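Local structure of polyhedrin (Operophtera brumata cypovirus 19, 5A99) at residues Y34-L39 and L46-A51; V109-I114 and W168-K173; V124-N129 and P183-A188; L155-R160 and L239-C244. The protein forms the crystalline matrix of the viral occlusion bodies, the polyhedra, which in cypoviruses embed virus particles and protect them outside the insect host. All blocks are in the same frame, centred on the assembly; numbering follows the deposited sequence.

Contact 1 (Y34-L39 and L46-A51); sequences YAHLVL and LQIIRA
Six backbone hydrogen bonds join Leu37 to Ile49 and, to either side, Ala35 to Ala51 and Leu39 to Gln47, each pair bonded twice; the bond from Leu37 N to Ile49 O measures 2.7 Å. Between these pairs, His36 faces Arg50 and Val38 faces Ile48 without such bonds. A CH-pi contact marks the His36 face: Arg50 CG sits over one face of the imidazole, 3.7 Å from its centroid, while Ile48 CG2 meets the ring edge at His36 CD2 (3.6 Å). Arg50 CG turns away from the backbone N (chi1 -177°), which lets the aliphatic part of the chain run alongside the ring. Tyr232 OH is hydrogen-bonded to His36 NE2 and Arg50 NH1, and Arg50 NE to Gln52 OE1. The closest aliphatic pair is Val38 CG1 and Leu46 CD2 (3.6 Å). The two strands form a beta hairpin within the antiparallel sheet: strand 110-116 flanks one, strand 218-222 the other, and helix 225-236 lies on the Val38 and Ile48 face, with strand 56-61 across the Ala35 and Ala51 face.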
loop_
_atom_site.group_PDB
_atom_site.type_symbol
_atom_site.label_atom_id
_atom_site.label_comp_id
_atom_site.label_asym_id
_atom_site.label_seq_id
_atom_site.Cartn_x
_atom_site.Cartn_y
_atom_site.Cartn_z
ATOM N N TYR A 34 8.979 -11.169 -11.158
ATOM C CA TYR A 34 9.757 -10.609 -10.064
ATOM C C TYR A 34 10.397 -9.304 -10.494
ATOM O O TYR A 34 10.826 -9.141 -11.643
ATOM C CB TYR A 34 10.840 -11.596 -9.591
ATOM C CG TYR A 34 10.287 -12.893 -9.078
ATOM C CD1 TYR A 34 9.789 -12.994 -7.786
ATOM C CD2 TYR A 34 10.250 -14.021 -9.886
ATOM C CE1 TYR A 34 9.271 -14.175 -7.319
ATOM C CE2 TYR A 34 9.738 -15.204 -9.424
ATOM C CZ TYR A 34 9.261 -15.281 -8.136
ATOM O OH TYR A 34 8.748 -16.466 -7.678
ATOM N N ALA A 35 10.441 -8.379 -9.543
ATOM C CA ALA A 35 11.098 -7.099 -9.712
ATOM C C ALA A 35 11.939 -6.818 -8.465
ATOM O O ALA A 35 11.407 -6.690 -7.359
ATOM C CB ALA A 35 10.070 -6.003 -9.932
ATOM N N HIS A 36 13.252 -6.736 -8.655
ATOM C CA HIS A 36 14.176 -6.454 -7.564
ATOM C C HIS A 36 14.740 -5.058 -7.696
ATOM O O HIS A 36 15.244 -4.681 -8.752
ATOM C CB HIS A 36 15.343 -7.432 -7.570
ATOM C CG HIS A 36 15.041 -8.751 -6.930
ATOM N ND1 HIS A 36 14.612 -9.840 -7.651
ATOM C CD2 HIS A 36 15.132 -9.161 -5.642
ATOM C CE1 HIS A 36 14.438 -10.866 -6.835
ATOM N NE2 HIS A 36 14.736 -10.477 -5.608
ATOM N N LEU A 37 14.667 -4.297 -6.614
ATOM C CA LEU A 37 15.378 -3.044 -6.547
ATOM C C LEU A 37 16.517 -3.256 -5.559
ATOM O O LEU A 37 16.291 -3.475 -4.365
ATOM C CB LEU A 37 14.445 -1.913 -6.114
ATOM C CG LEU A 37 15.093 -0.536 -5.956
ATOM C CD1 LEU A 37 15.873 -0.134 -7.197
ATOM C CD2 LEU A 37 14.021 0.514 -5.619
ATOM N N VAL A 38 17.735 -3.246 -6.079
ATOM C CA VAL A 38 18.913 -3.512 -5.270
ATOM C C VAL A 38 19.645 -2.204 -5.057
ATOM O O VAL A 38 20.023 -1.531 -6.014
ATOM C CB VAL A 38 19.856 -4.501 -5.955
ATOM C CG1 VAL A 38 21.070 -4.833 -5.040
ATOM C CG2 VAL A 38 19.103 -5.743 -6.347
ATOM N N LEU A 39 19.843 -1.850 -3.801
ATOM C CA LEU A 39 20.493 -0.586 -3.469
ATOM C C LEU A 39 21.857 -0.833 -2.850
ATOM O O LEU A 39 21.976 -1.520 -1.835
ATOM C CB LEU A 39 19.608 0.214 -2.516
ATOM C CG LEU A 39 18.201 0.424 -3.081
ATOM C CD1 LEU A 39 17.232 0.945 -2.043
ATOM C CD2 LEU A 39 18.276 1.370 -4.268
ATOM N N LEU A 46 24.267 -4.166 0.886
ATOM C CA LEU A 46 23.138 -4.091 -0.032
ATOM C C LEU A 46 21.829 -4.071 0.723
ATOM O O LEU A 46 21.631 -4.825 1.683
ATOM C CB LEU A 46 23.101 -5.298 -0.978
ATOM C CG LEU A 46 23.962 -5.284 -2.235
ATOM C CD1 LEU A 46 25.450 -5.265 -1.859
ATOM C CD2 LEU A 46 23.630 -6.492 -3.100
ATOM N N GLN A 47 20.925 -3.222 0.254
ATOM C CA GLN A 47 19.530 -3.332 0.620
ATOM C C GLN A 47 18.757 -3.829 -0.607
ATOM O O GLN A 47 18.784 -3.207 -1.668
ATOM C CB GLN A 47 18.974 -1.997 1.100
ATOM C CG GLN A 47 17.510 -2.080 1.475
ATOM C CD GLN A 47 17.021 -0.869 2.235
ATOM O OE1 GLN A 47 16.346 -1.001 3.255
ATOM N NE2 GLN A 47 17.343 0.318 1.737
ATOM N N ILE A 48 18.086 -4.964 -0.440
ATOM C CA ILE A 48 17.310 -5.592 -1.499
ATOM C C ILE A 48 15.827 -5.424 -1.225
ATOM O O ILE A 48 15.341 -5.705 -0.134
ATOM C CB ILE A 48 17.653 -7.105 -1.624
ATOM C CG1 ILE A 48 19.154 -7.282 -1.843
ATOM C CG2 ILE A 48 16.865 -7.762 -2.760
ATOM C CD1 ILE A 48 19.592 -8.724 -2.072
ATOM N N ILE A 49 15.118 -4.926 -2.226
ATOM C CA ILE A 49 13.664 -4.832 -2.172
ATOM C C ILE A 49 13.144 -5.696 -3.309
ATOM O O ILE A 49 13.477 -5.460 -4.470
ATOM C CB ILE A 49 13.189 -3.379 -2.337
ATOM C CG1 ILE A 49 13.717 -2.511 -1.190
ATOM C CG2 ILE A 49 11.673 -3.295 -2.356
ATOM C CD1 ILE A 49 13.421 -1.057 -1.356
ATOM N N ARG A 50 12.376 -6.727 -2.973
ATOM C CA ARG A 50 11.743 -7.556 -3.985
ATOM C C ARG A 50 10.240 -7.383 -3.987
ATOM O O ARG A 50 9.563 -7.571 -2.965
ATOM C CB ARG A 50 12.046 -9.037 -3.803
ATOM C CG ARG A 50 11.437 -9.892 -4.914
ATOM C CD ARG A 50 11.722 -11.368 -4.743
ATOM N NE ARG A 50 10.831 -12.035 -3.793
ATOM C CZ ARG A 50 11.242 -12.771 -2.760
ATOM N NH1 ARG A 50 12.541 -12.897 -2.511
ATOM N NH2 ARG A 50 10.349 -13.379 -1.973
ATOM N N ALA A 51 9.731 -7.058 -5.163
ATOM C CA ALA A 51 8.300 -7.075 -5.422
ATOM C C ALA A 51 8.001 -8.288 -6.290
ATOM O O ALA A 51 8.820 -8.686 -7.127
ATOM C CB ALA A 51 7.886 -5.825 -6.126
#

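Contact 2 (V109-I114 and W168-K173); sequences VSFQFI and WSYVGK
Phe111 has CG lodged between its backbone N and carbonyl carbon (chi1 73°), a rotation that lays the ring across the partner strand, with Gly172 N 3.4 Å above one face and offset toward the rim. Glycine leaves the backbone bare beneath the ring, and Phe111 CE2 comes within 3.5 Å of Gly172 CA. At the ring's edge, in its plane, is Tyr170 CD2, 3.9 Å from Phe111 CE1. On the other face of the sheet the extended chain of Gln112 (chi1 170°) carries its amide to Ser169, whose OG donates to Gln112 OE1 at 2.7 Å from a position tilted 34° out of the carbonyl plane. Gln112 CB lies 3.7 Å from Val171 CG1, the two side chains running the same way. This is an antiparallel pairing of sheet neighbours far apart in sequence; on the other side of 109-114, toward strand 33-40, Val109 and Ser110 both face Tyr40 in a classic beta bulge. Phe111 with Gly172 and Phe113 with Tyr170 are the hydrogen-bonded pairs, Phe113 N reaching Tyr170 O at 2.6 Å. Gln112 NE2 is bonded to Tyr40 OH and to Arg241 O, while Phe113 stacks on Phe126 of the smaller sheet.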
loop_
_atom_site.group_PDB
_atom_site.type_symbol
_atom_site.label_atom_id
_atom_site.label_comp_id
_atom_site.label_asym_id
_atom_site.label_seq_id
_atom_site.Cartn_x
_atom_site.Cartn_y
_atom_site.Cartn_z
ATOM N N VAL A 109 24.343 4.586 -2.965
ATOM C CA VAL A 109 25.288 5.077 -3.949
ATOM C C VAL A 109 24.787 4.816 -5.363
ATOM O O VAL A 109 24.962 5.630 -6.270
ATOM C CB VAL A 109 26.645 4.373 -3.768
ATOM C CG1 VAL A 109 27.655 4.889 -4.782
ATOM C CG2 VAL A 109 27.146 4.577 -2.362
ATOM N N SER A 110 24.156 3.665 -5.548
ATOM C CA SER A 110 23.755 3.245 -6.873
ATOM C C SER A 110 22.732 2.140 -6.725
ATOM O O SER A 110 22.411 1.714 -5.603
ATOM C CB SER A 110 24.961 2.752 -7.676
ATOM O OG SER A 110 25.438 1.527 -7.137
ATOM N N PHE A 111 22.217 1.683 -7.856
ATOM C CA PHE A 111 21.158 0.686 -7.852
ATOM C C PHE A 111 21.327 -0.331 -8.985
ATOM O O PHE A 111 22.016 -0.077 -9.984
ATOM C CB PHE A 111 19.797 1.386 -8.015
ATOM C CG PHE A 111 19.556 1.905 -9.407
ATOM C CD1 PHE A 111 19.043 1.070 -10.389
ATOM C CD2 PHE A 111 19.871 3.214 -9.748
ATOM C CE1 PHE A 111 18.844 1.533 -11.681
ATOM C CE2 PHE A 111 19.661 3.684 -11.049
ATOM C CZ PHE A 111 19.141 2.836 -12.005
ATOM N N GLN A 112 20.692 -1.486 -8.818
ATOM C CA GLN A 112 20.459 -2.408 -9.923
ATOM C C GLN A 112 18.989 -2.830 -9.887
ATOM O O GLN A 112 18.470 -3.257 -8.845
ATOM C CB GLN A 112 21.391 -3.630 -9.861
ATOM C CG GLN A 112 21.003 -4.731 -10.857
ATOM C CD GLN A 112 22.055 -5.829 -11.031
ATOM O OE1 GLN A 112 21.988 -6.620 -11.975
ATOM N NE2 GLN A 112 22.998 -5.908 -10.106
ATOM N N PHE A 113 18.310 -2.669 -11.016
ATOM C CA PHE A 113 16.906 -3.047 -11.128
ATOM C C PHE A 113 16.824 -4.273 -12.027
ATOM O O PHE A 113 17.347 -4.263 -13.142
ATOM C CB PHE A 113 16.101 -1.871 -11.689
ATOM C CG PHE A 113 14.638 -2.157 -11.878
ATOM C CD1 PHE A 113 13.821 -2.430 -10.788
ATOM C CD2 PHE A 113 14.070 -2.136 -13.142
ATOM C CE1 PHE A 113 12.463 -2.673 -10.958
ATOM C CE2 PHE A 113 12.712 -2.380 -13.317
ATOM C CZ PHE A 113 11.914 -2.654 -12.218
ATOM N N ILE A 114 16.203 -5.336 -11.515
ATOM C CA ILE A 114 16.098 -6.601 -12.233
ATOM C C ILE A 114 14.669 -7.108 -12.273
ATOM O O ILE A 114 14.004 -7.237 -11.240
ATOM C CB ILE A 114 16.985 -7.709 -11.603
ATOM C CG1 ILE A 114 18.423 -7.217 -11.440
ATOM C CG2 ILE A 114 16.965 -8.974 -12.467
ATOM C CD1 ILE A 114 19.193 -7.970 -10.401
ATOM N N TRP A 168 16.267 -9.484 -16.780
ATOM C CA TRP A 168 16.832 -8.298 -17.389
ATOM C C TRP A 168 17.280 -7.280 -16.333
ATOM O O TRP A 168 16.560 -6.996 -15.354
ATOM C CB TRP A 168 15.808 -7.682 -18.342
ATOM C CG TRP A 168 15.474 -8.573 -19.489
ATOM C CD1 TRP A 168 15.981 -8.496 -20.754
ATOM C CD2 TRP A 168 14.568 -9.689 -19.491
ATOM N NE1 TRP A 168 15.448 -9.485 -21.540
ATOM C CE2 TRP A 168 14.578 -10.232 -20.791
ATOM C CE3 TRP A 168 13.757 -10.280 -18.522
ATOM C CZ2 TRP A 168 13.803 -11.334 -21.149
ATOM C CZ3 TRP A 168 12.995 -11.379 -18.874
ATOM C CH2 TRP A 168 13.023 -11.895 -20.177
ATOM N N SER A 169 18.464 -6.718 -16.553
ATOM C CA SER A 169 19.101 -5.866 -15.561
ATOM C C SER A 169 19.428 -4.460 -16.054
ATOM O O SER A 169 19.943 -4.266 -17.159
ATOM C CB SER A 169 20.380 -6.544 -15.074
ATOM O OG SER A 169 21.204 -5.636 -14.384
ATOM N N TYR A 170 19.152 -3.494 -15.188
ATOM C CA TYR A 170 19.428 -2.089 -15.433
ATOM C C TYR A 170 20.129 -1.525 -14.199
ATOM O O TYR A 170 19.725 -1.808 -13.065
ATOM C CB TYR A 170 18.111 -1.355 -15.677
ATOM C CG TYR A 170 18.222 0.056 -16.184
ATOM C CD1 TYR A 170 18.752 0.326 -17.438
ATOM C CD2 TYR A 170 17.761 1.124 -15.429
ATOM C CE1 TYR A 170 18.837 1.634 -17.917
ATOM C CE2 TYR A 170 17.844 2.417 -15.889
ATOM C CZ TYR A 170 18.390 2.672 -17.129
ATOM O OH TYR A 170 18.464 3.969 -17.588
ATOM N N VAL A 171 21.181 -0.737 -14.416
ATOM C CA VAL A 171 21.923 -0.157 -13.311
ATOM C C VAL A 171 22.223 1.323 -13.517
ATOM O O VAL A 171 22.237 1.833 -14.643
ATOM C CB VAL A 171 23.258 -0.917 -13.042
ATOM C CG1 VAL A 171 23.018 -2.418 -12.960
ATOM C CG2 VAL A 171 24.297 -0.620 -14.114
ATOM N N GLY A 172 22.483 2.012 -12.415
ATOM C CA GLY A 172 22.823 3.418 -12.482
ATOM C C GLY A 172 23.303 3.949 -11.149
ATOM O O GLY A 172 23.133 3.296 -10.119
ATOM N N LYS A 173 23.900 5.141 -11.182
ATOM C CA LYS A 173 24.411 5.806 -9.990
ATOM C C LYS A 173 23.515 6.962 -9.553
ATOM O O LYS A 173 23.024 7.748 -10.380
ATOM C CB LYS A 173 25.822 6.344 -10.253
ATOM C CG LYS A 173 26.898 5.273 -10.444
ATOM C CD LYS A 173 28.286 5.918 -10.551
ATOM C CE LYS A 173 29.385 4.908 -10.800
ATOM N NZ LYS A 173 30.708 5.579 -11.028
#

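Contact 3 (V124-N129 and P183-A188); sequences VWFRVN and PVISFA
The indole of Trp125 reaches over the partner strand: its CH2 lies 3.7 Å from Ser186 CB, Ser186 O is over one face and Ala188 N is near the plane at the edge. Arg127, two residues further along its strand, lies against it, the guanidinium having Trp125 CZ2 3.5 Å above one face and water 1 in plane at the edge. That water accepts from Arg127 NE (3.0 Å) and donates to Arg127 O and Ser186 OG. On the reverse, Phe126 CE1 meets Ile185 CG2 at 3.9 Å, and Val128 CG1 presses on Pro183 CB (3.5 Å). Six backbone hydrogen bonds, one weak (Asn129 N to Val184 O), join the antiparallel pair in a three-stranded sheet. In the third subunit, Asp214 forms a salt bridge with Arg127 and, through O, a hydrogen bond with Ser186 OG; Tyr32 is hydrogen-bonded to Arg127, and Arg211 makes a cation-pi contact with Trp125. The charge of Arg127 is probably balanced by this Asp214 across the interface, while the Phe126 and Val128 face is apolar.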
loop_
_atom_site.group_PDB
_atom_site.type_symbol
_atom_site.label_atom_id
_atom_site.label_comp_id
_atom_site.label_asym_id
_atom_site.label_seq_id
_atom_site.Cartn_x
_atom_site.Cartn_y
_atom_site.Cartn_z
ATOM N N VAL A 124 7.995 -2.623 -19.028
ATOM C CA VAL A 124 8.998 -2.332 -18.008
ATOM C C VAL A 124 9.293 -0.830 -17.934
ATOM O O VAL A 124 9.808 -0.235 -18.879
ATOM C CB VAL A 124 10.300 -3.124 -18.229
ATOM C CG1 VAL A 124 11.314 -2.721 -17.197
ATOM C CG2 VAL A 124 10.031 -4.620 -18.160
ATOM N N TRP A 125 8.949 -0.235 -16.794
ATOM C CA TRP A 125 8.994 1.205 -16.616
ATOM C C TRP A 125 9.676 1.505 -15.292
ATOM O O TRP A 125 9.382 0.886 -14.282
ATOM C CB TRP A 125 7.568 1.762 -16.648
ATOM C CG TRP A 125 7.458 3.209 -16.283
ATOM C CD1 TRP A 125 7.743 4.276 -17.084
ATOM C CD2 TRP A 125 7.005 3.753 -15.032
ATOM N NE1 TRP A 125 7.510 5.448 -16.412
ATOM C CE2 TRP A 125 7.052 5.160 -15.153
ATOM C CE3 TRP A 125 6.566 3.193 -13.830
ATOM C CZ2 TRP A 125 6.680 6.011 -14.115
ATOM C CZ3 TRP A 125 6.185 4.050 -12.795
ATOM C CH2 TRP A 125 6.252 5.438 -12.944
ATOM N N PHE A 126 10.592 2.460 -15.299
ATOM C CA PHE A 126 11.443 2.699 -14.147
ATOM C C PHE A 126 11.804 4.184 -14.125
ATOM O O PHE A 126 12.320 4.710 -15.106
ATOM C CB PHE A 126 12.697 1.812 -14.253
ATOM C CG PHE A 126 13.647 1.959 -13.107
ATOM C CD1 PHE A 126 13.466 1.239 -11.936
ATOM C CD2 PHE A 126 14.730 2.817 -13.204
ATOM C CE1 PHE A 126 14.344 1.388 -10.882
ATOM C CE2 PHE A 126 15.612 2.972 -12.150
ATOM C CZ PHE A 126 15.425 2.259 -10.993
ATOM N N ARG A 127 11.513 4.859 -13.014
ATOM C CA ARG A 127 11.700 6.306 -12.936
ATOM C C ARG A 127 12.225 6.707 -11.577
ATOM O O ARG A 127 11.576 6.470 -10.553
ATOM C CB ARG A 127 10.372 7.039 -13.205
ATOM C CG ARG A 127 10.485 8.579 -13.267
ATOM C CD ARG A 127 9.128 9.207 -13.382
ATOM N NE ARG A 127 8.332 8.899 -12.193
ATOM C CZ ARG A 127 7.014 9.007 -12.116
ATOM N NH1 ARG A 127 6.312 9.412 -13.161
ATOM N NH2 ARG A 127 6.390 8.709 -10.981
ATOM N N VAL A 128 13.411 7.304 -11.569
ATOM C CA VAL A 128 13.966 7.879 -10.355
ATOM C C VAL A 128 13.611 9.357 -10.347
ATOM O O VAL A 128 14.186 10.143 -11.095
ATOM C CB VAL A 128 15.504 7.717 -10.292
ATOM C CG1 VAL A 128 16.043 8.235 -8.963
ATOM C CG2 VAL A 128 15.901 6.271 -10.485
ATOM N N ASN A 129 12.627 9.728 -9.541
ATOM C CA ASN A 129 12.339 11.138 -9.324
ATOM C C ASN A 129 13.323 11.742 -8.327
ATOM O O ASN A 129 14.043 11.024 -7.627
ATOM C CB ASN A 129 10.921 11.326 -8.794
ATOM C CG ASN A 129 9.888 11.420 -9.902
ATOM O OD1 ASN A 129 10.222 11.466 -11.085
ATOM N ND2 ASN A 129 8.618 11.463 -9.514
ATOM N N PRO A 183 17.040 10.039 -4.253
ATOM C CA PRO A 183 16.047 9.413 -5.127
ATOM C C PRO A 183 14.706 9.088 -4.488
ATOM O O PRO A 183 14.607 8.801 -3.289
ATOM C CB PRO A 183 16.739 8.108 -5.543
ATOM C CG PRO A 183 17.542 7.739 -4.350
ATOM C CD PRO A 183 18.020 9.063 -3.753
ATOM N N VAL A 184 13.676 9.185 -5.324
ATOM C CA VAL A 184 12.379 8.560 -5.100
ATOM C C VAL A 184 12.265 7.591 -6.277
ATOM O O VAL A 184 12.655 7.927 -7.393
ATOM C CB VAL A 184 11.235 9.578 -5.147
ATOM C CG1 VAL A 184 9.902 8.876 -5.372
ATOM C CG2 VAL A 184 11.195 10.435 -3.858
ATOM N N ILE A 185 11.776 6.385 -6.051
ATOM C CA ILE A 185 11.796 5.399 -7.121
ATOM C C ILE A 185 10.443 4.751 -7.376
ATOM O O ILE A 185 9.801 4.236 -6.456
ATOM C CB ILE A 185 12.852 4.324 -6.853
ATOM C CG1 ILE A 185 14.261 4.922 -6.966
ATOM C CG2 ILE A 185 12.728 3.187 -7.840
ATOM C CD1 ILE A 185 15.332 4.017 -6.428
ATOM N N SER A 186 10.024 4.805 -8.641
ATOM C CA SER A 186 8.795 4.173 -9.120
ATOM C C SER A 186 9.113 3.165 -10.242
ATOM O O SER A 186 9.965 3.425 -11.092
ATOM C CB SER A 186 7.814 5.234 -9.641
ATOM O OG SER A 186 7.634 6.259 -8.679
ATOM N N PHE A 187 8.447 2.011 -10.235
ATOM C CA PHE A 187 8.553 1.086 -11.357
ATOM C C PHE A 187 7.296 0.230 -11.543
ATOM O O PHE A 187 6.411 0.178 -10.685
ATOM C CB PHE A 187 9.822 0.226 -11.256
ATOM C CG PHE A 187 9.883 -0.636 -10.033
ATOM C CD1 PHE A 187 9.145 -1.803 -9.953
ATOM C CD2 PHE A 187 10.698 -0.292 -8.970
ATOM C CE1 PHE A 187 9.202 -2.609 -8.829
ATOM C CE2 PHE A 187 10.770 -1.095 -7.848
ATOM C CZ PHE A 187 10.013 -2.253 -7.773
ATOM N N ALA A 188 7.209 -0.385 -12.710
ATOM C CA ALA A 188 6.088 -1.241 -13.044
ATOM C C ALA A 188 6.528 -2.250 -14.071
ATOM O O ALA A 188 7.440 -2.007 -14.865
ATOM C CB ALA A 188 4.945 -0.440 -13.583
HETATM O O HOH W 1 9.542 8.197 -9.582
#

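Contact 4 (L155-R160 and L239-C244); sequences LMRPIR and LYRTKC
Arg241 lies across Arg157, the two side chains at about a right angle and their guanidinium planes 39° apart. Each chain is bent at chi3 (62° in Arg157, -97° in Arg241), and the bends bring one guanidinium over a face of the other, inclined to it, Arg241 CZ 3.5 Å above the plane of Arg157 and offset toward its rim. Arg241 NH2 donates to Pro158 O at 2.7 Å, with the oxygen almost in the guanidinium plane. Ile159 fits beside this pair: its CG1 branch passes Arg241 NH2, its CG2 branch, anti to the backbone N, meets Leu239 CB at 3.9 Å, and its CD1 reaches Tyr240 N at 3.7 Å. The contact lays the C-terminal loop against strand 157-161, the outermost of the larger sheet within this chain. Two like charges come close, Arg157 NH2 being 3.4 Å from Arg241 NH1. Asp245 forms a salt bridge with Arg157 and a long, weak ion pair with Arg241, so both guanidinium groups gather round one carboxylate, which probably partly balances their charge.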
loop_
_atom_site.group_PDB
_atom_site.type_symbol
_atom_site.label_atom_id
_atom_site.label_comp_id
_atom_site.label_asym_id
_atom_site.label_seq_id
_atom_site.Cartn_x
_atom_site.Cartn_y
_atom_site.Cartn_z
ATOM N N LEU A 155 17.376 -0.791 -22.872
ATOM C CA LEU A 155 18.605 -0.386 -22.207
ATOM C C LEU A 155 19.094 -1.458 -21.247
ATOM O O LEU A 155 20.199 -1.366 -20.706
ATOM C CB LEU A 155 18.390 0.892 -21.413
ATOM C CG LEU A 155 17.828 2.095 -22.159
ATOM C CD1 LEU A 155 17.896 3.299 -21.229
ATOM C CD2 LEU A 155 18.580 2.349 -23.491
ATOM N N MET A 156 18.254 -2.452 -21.000
ATOM C CA MET A 156 18.600 -3.476 -20.029
ATOM C C MET A 156 19.481 -4.537 -20.671
ATOM O O MET A 156 19.535 -4.672 -21.899
ATOM C CB MET A 156 17.348 -4.119 -19.430
ATOM C CG MET A 156 16.348 -3.116 -18.887
ATOM S SD MET A 156 14.883 -3.876 -18.193
ATOM C CE MET A 156 15.411 -4.078 -16.502
ATOM N N ARG A 157 20.186 -5.269 -19.818
ATOM C CA ARG A 157 21.047 -6.352 -20.251
ATOM C C ARG A 157 20.500 -7.644 -19.685
ATOM O O ARG A 157 20.407 -7.819 -18.465
ATOM C CB ARG A 157 22.492 -6.137 -19.806
ATOM C CG ARG A 157 23.211 -5.038 -20.579
ATOM C CD ARG A 157 24.649 -4.878 -20.113
ATOM N NE ARG A 157 25.448 -6.087 -20.323
ATOM C CZ ARG A 157 26.242 -6.636 -19.403
ATOM N NH1 ARG A 157 26.335 -6.098 -18.197
ATOM N NH2 ARG A 157 26.950 -7.723 -19.683
ATOM N N PRO A 158 20.119 -8.552 -20.578
ATOM C CA PRO A 158 19.503 -9.816 -20.192
ATOM C C PRO A 158 20.475 -10.715 -19.454
ATOM O O PRO A 158 21.692 -10.590 -19.608
ATOM C CB PRO A 158 19.128 -10.450 -21.533
ATOM C CG PRO A 158 19.191 -9.360 -22.524
ATOM C CD PRO A 158 20.242 -8.429 -22.036
ATOM N N ILE A 159 19.919 -11.612 -18.653
ATOM C CA ILE A 159 20.693 -12.649 -17.985
ATOM C C ILE A 159 20.108 -13.995 -18.404
ATOM O O ILE A 159 18.884 -14.179 -18.400
ATOM C CB ILE A 159 20.632 -12.524 -16.455
ATOM C CG1 ILE A 159 21.122 -11.148 -16.001
ATOM C CG2 ILE A 159 21.458 -13.637 -15.794
ATOM C CD1 ILE A 159 20.882 -10.878 -14.522
ATOM N N ARG A 160 20.980 -14.927 -18.777
ATOM C CA ARG A 160 20.537 -16.171 -19.389
ATOM C C ARG A 160 20.601 -17.346 -18.415
ATOM O O ARG A 160 21.448 -17.393 -17.512
ATOM C CB ARG A 160 21.343 -16.465 -20.664
ATOM C CG ARG A 160 21.151 -15.428 -21.780
ATOM C CD ARG A 160 21.972 -15.737 -23.038
ATOM N NE ARG A 160 21.151 -16.347 -24.083
ATOM C CZ ARG A 160 20.779 -15.745 -25.210
ATOM N NH1 ARG A 160 21.162 -14.503 -25.478
ATOM N NH2 ARG A 160 20.026 -16.404 -26.083
ATOM N N LEU A 239 18.034 -14.550 -10.815
ATOM C CA LEU A 239 19.153 -14.216 -11.689
ATOM C C LEU A 239 19.707 -12.844 -11.307
ATOM O O LEU A 239 18.958 -11.945 -10.938
ATOM C CB LEU A 239 18.711 -14.270 -13.159
ATOM C CG LEU A 239 18.205 -15.643 -13.614
ATOM C CD1 LEU A 239 17.806 -15.641 -15.084
ATOM C CD2 LEU A 239 19.257 -16.717 -13.355
ATOM N N TYR A 240 21.026 -12.701 -11.361
ATOM C CA TYR A 240 21.687 -11.525 -10.814
ATOM C C TYR A 240 23.042 -11.283 -11.466
ATOM O O TYR A 240 23.754 -12.223 -11.847
ATOM C CB TYR A 240 21.858 -11.673 -9.288
ATOM C CG TYR A 240 22.531 -10.497 -8.622
ATOM C CD1 TYR A 240 21.835 -9.330 -8.371
ATOM C CD2 TYR A 240 23.863 -10.563 -8.232
ATOM C CE1 TYR A 240 22.442 -8.249 -7.773
ATOM C CE2 TYR A 240 24.482 -9.489 -7.624
ATOM C CZ TYR A 240 23.763 -8.329 -7.401
ATOM O OH TYR A 240 24.350 -7.254 -6.794
ATOM N N ARG A 241 23.393 -10.009 -11.576
ATOM C CA ARG A 241 24.637 -9.585 -12.195
ATOM C C ARG A 241 25.492 -8.861 -11.152
ATOM O O ARG A 241 25.055 -7.867 -10.573
ATOM C CB ARG A 241 24.308 -8.648 -13.354
ATOM C CG ARG A 241 25.275 -8.667 -14.504
ATOM C CD ARG A 241 24.728 -7.825 -15.669
ATOM N NE ARG A 241 24.046 -8.651 -16.666
ATOM C CZ ARG A 241 24.670 -9.600 -17.347
ATOM N NH1 ARG A 241 25.958 -9.811 -17.126
ATOM N NH2 ARG A 241 24.026 -10.325 -18.240
ATOM N N THR A 242 26.708 -9.360 -10.926
ATOM C CA THR A 242 27.622 -8.788 -9.930
ATOM C C THR A 242 28.360 -7.534 -10.423
ATOM O O THR A 242 28.270 -7.160 -11.592
ATOM C CB THR A 242 28.675 -9.830 -9.472
ATOM O OG1 THR A 242 29.591 -10.085 -10.537
ATOM C CG2 THR A 242 28.006 -11.136 -9.021
ATOM N N LYS A 243 29.080 -6.878 -9.516
ATOM C CA LYS A 243 29.841 -5.673 -9.855
ATOM C C LYS A 243 30.833 -5.946 -10.979
ATOM O O LYS A 243 31.053 -5.098 -11.850
ATOM C CB LYS A 243 30.603 -5.144 -8.639
ATOM C CG LYS A 243 31.429 -3.904 -8.955
ATOM C CD LYS A 243 32.471 -3.598 -7.880
ATOM C CE LYS A 243 33.378 -2.453 -8.329
ATOM N NZ LYS A 243 34.292 -1.975 -7.242
ATOM N N CYS A 244 31.427 -7.136 -10.950
ATOM C CA CYS A 244 32.433 -7.527 -11.932
ATOM C C CYS A 244 31.771 -8.126 -13.160
ATOM O O CYS A 244 32.437 -8.615 -14.067
ATOM C CB CYS A 244 33.397 -8.537 -11.313
ATOM S SG CYS A 244 34.378 -7.865 -9.966
#

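The four contacts illustrate how two antiparallel sheets pack together while a C-terminal loop covers part of the larger one. Contacts 1 and 2, with centres about 10 Å apart, belong to the same sheet and are joined where His36 N meets Ile114 O at 2.7 Å. Contact 3 lies in the smaller sheet, its centre about 11 Å from that of contact 2; Phe113 CE1 approaches Phe187 CG to 3.4 Å, and Leu37 CD2 of contact 1 touches Ile185 CG2. In contact 4, strand 157-161 extends the larger sheet beyond contact 2, Arg157 N lying 2.9 Å from Ser169 O. Contacts 1 and 3 also reach other subunits of the three-chain assembly.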